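Local coordinates for protein AbyA5 (Verrucosispora maris, PDB 4YWF) that catalyses acetate elimination in spirotetronate biosynthesis, acting as an esterase-like lyase of the alpha/beta hydrolase superfamily, at residues Y298-R303 / A310-L315. The protein carries 4 engineered substitutions. Sequence-based numbering, arbitrary orientation.
Sequences YVASGR and ADPAML. Engineered in segment 310-315: M314 (natural residue Leu).
Y298 packs its aromatic ring against two side chains of helix 310-315, P312 and L315, which meet it obliquely at different ring atoms. Its CE1 lies 3.9 Å from CB of P312, while CD2 lies 3.5 Å from CD1 of L315, a methyl that also reaches CE2. The ring is carried out to the helix by a first torsion that sets CG anti to the backbone N (chi1 -175°). The L315 side chain runs at about a right angle to that of Y298. A300, two residues on along the strand, faces the same way; its CB sits in the plane of the Y298 ring at the edge and comes within 4.3 Å of CG of P312, so the proline is met by both strand residues. The pair illustrates how a beta-alpha-beta unit is packed in an alpha/beta hydrolase: strand 296-301 leads into helix 310-318, which lies over the sheet, before strand 322-327 lies parallel beside strand 296-301 at the sheet edge. The axes of 298-301 and 310-315 run roughly antiparallel, at 149°, and approach to 9.8 Å. No hydrogen bond joins 298-303 to 310-315, and the interface is wholly apolar apart from the phenol oxygen, which passes CD of P312 at 4.0 Å and is hydrogen-bonded to the carbonyl of A241. Replacing Y298 by an alanine is likely to open a gap beside P312 and L315 and leave the A241 carbonyl without the hydroxyl's hydrogen bond. From the helix, D311 reaches back to the same neighbourhood, its carboxylate accepting hydrogen bonds from the backbone N atoms of V243, A244 and F246.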
loop_
_atom_site.group_PDB
_atom_site.type_symbol
_atom_site.label_atom_id
_atom_site.label_comp_id
_atom_site.label_asym_id
_atom_site.label_seq_id
_atom_site.Cartn_x
_atom_site.Cartn_y
_atom_site.Cartn_z
ATOM N N TYR A 298 5.530 -2.777 13.116
ATOM C CA TYR A 298 6.272 -2.029 12.140
ATOM C C TYR A 298 7.571 -2.723 11.718
ATOM O O TYR A 298 8.489 -3.017 12.528
ATOM C CB TYR A 298 6.539 -0.638 12.759
ATOM C CG TYR A 298 7.194 0.398 11.906
ATOM C CD1 TYR A 298 8.506 0.263 11.462
ATOM C CD2 TYR A 298 6.511 1.552 11.573
ATOM C CE1 TYR A 298 9.102 1.252 10.693
ATOM C CE2 TYR A 298 7.057 2.526 10.787
ATOM C CZ TYR A 298 8.349 2.382 10.337
ATOM O OH TYR A 298 8.888 3.406 9.580
ATOM N N VAL A 299 7.692 -2.954 10.455
ATOM C CA VAL A 299 8.932 -3.497 9.889
ATOM C C VAL A 299 9.779 -2.322 9.395
ATOM O O VAL A 299 9.415 -1.636 8.438
ATOM C CB VAL A 299 8.719 -4.444 8.709
ATOM C CG1 VAL A 299 10.109 -4.909 8.204
ATOM C CG2 VAL A 299 7.862 -5.653 9.070
ATOM N N ALA A 300 10.941 -2.147 10.018
ATOM C CA ALA A 300 11.851 -1.104 9.655
ATOM C C ALA A 300 13.025 -1.701 8.803
ATOM O O ALA A 300 13.449 -2.838 8.987
ATOM C CB ALA A 300 12.389 -0.426 10.888
ATOM N N SER A 301 13.483 -0.909 7.852
ATOM C CA SER A 301 14.624 -1.231 6.943
ATOM C C SER A 301 15.810 -0.407 7.417
ATOM O O SER A 301 15.741 0.810 7.367
ATOM C CB SER A 301 14.248 -0.875 5.522
ATOM O OG SER A 301 13.216 -1.781 5.094
ATOM N N GLY A 302 16.859 -1.064 7.910
ATOM C CA GLY A 302 17.977 -0.408 8.607
ATOM C C GLY A 302 18.662 0.647 7.785
ATOM O O GLY A 302 19.136 1.637 8.306
ATOM N N ARG A 303 18.682 0.468 6.479
ATOM C CA ARG A 303 19.369 1.423 5.630
ATOM C C ARG A 303 18.377 2.064 4.709
ATOM O O ARG A 303 18.646 2.276 3.532
ATOM C CB ARG A 303 20.505 0.702 4.888
ATOM C CG ARG A 303 21.289 -0.219 5.867
ATOM C CD ARG A 303 22.722 -0.575 5.433
ATOM N NE ARG A 303 22.677 -0.856 4.026
ATOM C CZ ARG A 303 22.270 -2.000 3.492
ATOM N NH1 ARG A 303 21.903 -3.025 4.252
ATOM N NH2 ARG A 303 22.219 -2.105 2.186
ATOM N N ALA A 310 14.906 8.385 12.579
ATOM C CA ALA A 310 14.168 9.071 13.638
ATOM C C ALA A 310 12.680 8.727 13.639
ATOM O O ALA A 310 11.998 8.985 14.615
ATOM C CB ALA A 310 14.339 10.599 13.501
ATOM N N ASP A 311 12.137 8.219 12.541
ATOM C CA ASP A 311 10.689 7.995 12.508
ATOM C C ASP A 311 10.348 6.675 13.269
ATOM O O ASP A 311 9.622 6.721 14.250
ATOM C CB ASP A 311 10.187 8.133 11.086
ATOM C CG ASP A 311 9.907 9.558 10.702
ATOM O OD1 ASP A 311 9.783 10.460 11.574
ATOM O OD2 ASP A 311 9.715 9.798 9.526
ATOM N N PRO A 312 10.914 5.533 12.902
ATOM C CA PRO A 312 10.649 4.410 13.817
ATOM C C PRO A 312 11.104 4.561 15.303
ATOM O O PRO A 312 10.463 3.992 16.163
ATOM C CB PRO A 312 11.347 3.240 13.185
ATOM C CG PRO A 312 12.133 3.726 12.025
ATOM C CD PRO A 312 11.785 5.180 11.770
ATOM N N ALA A 313 12.208 5.295 15.545
ATOM C CA ALA A 313 12.704 5.680 16.880
ATOM C C ALA A 313 11.618 6.390 17.657
ATOM O O ALA A 313 11.419 6.129 18.822
ATOM C CB ALA A 313 13.950 6.618 16.773
HETATM N N MSE A 314 10.909 7.280 16.962
HETATM C CA MSE A 314 9.821 8.030 17.535
HETATM C C MSE A 314 8.672 7.117 17.889
HETATM O O MSE A 314 8.032 7.281 18.961
HETATM C CB MSE A 314 9.449 9.198 16.655
HETATM C CG MSE A 314 8.467 10.028 17.452
HETATM SE SE MSE A 314 7.689 11.481 16.374
HETATM C CE MSE A 314 6.275 12.140 17.583
ATOM N N LEU A 315 8.378 6.138 17.047
ATOM C CA LEU A 315 7.300 5.219 17.376
ATOM C C LEU A 315 7.649 4.353 18.571
ATOM O O LEU A 315 6.777 4.118 19.424
ATOM C CB LEU A 315 6.928 4.315 16.216
ATOM C CG LEU A 315 6.288 5.071 15.057
ATOM C CD1 LEU A 315 6.011 4.112 13.924
ATOM C CD2 LEU A 315 5.030 5.765 15.530
#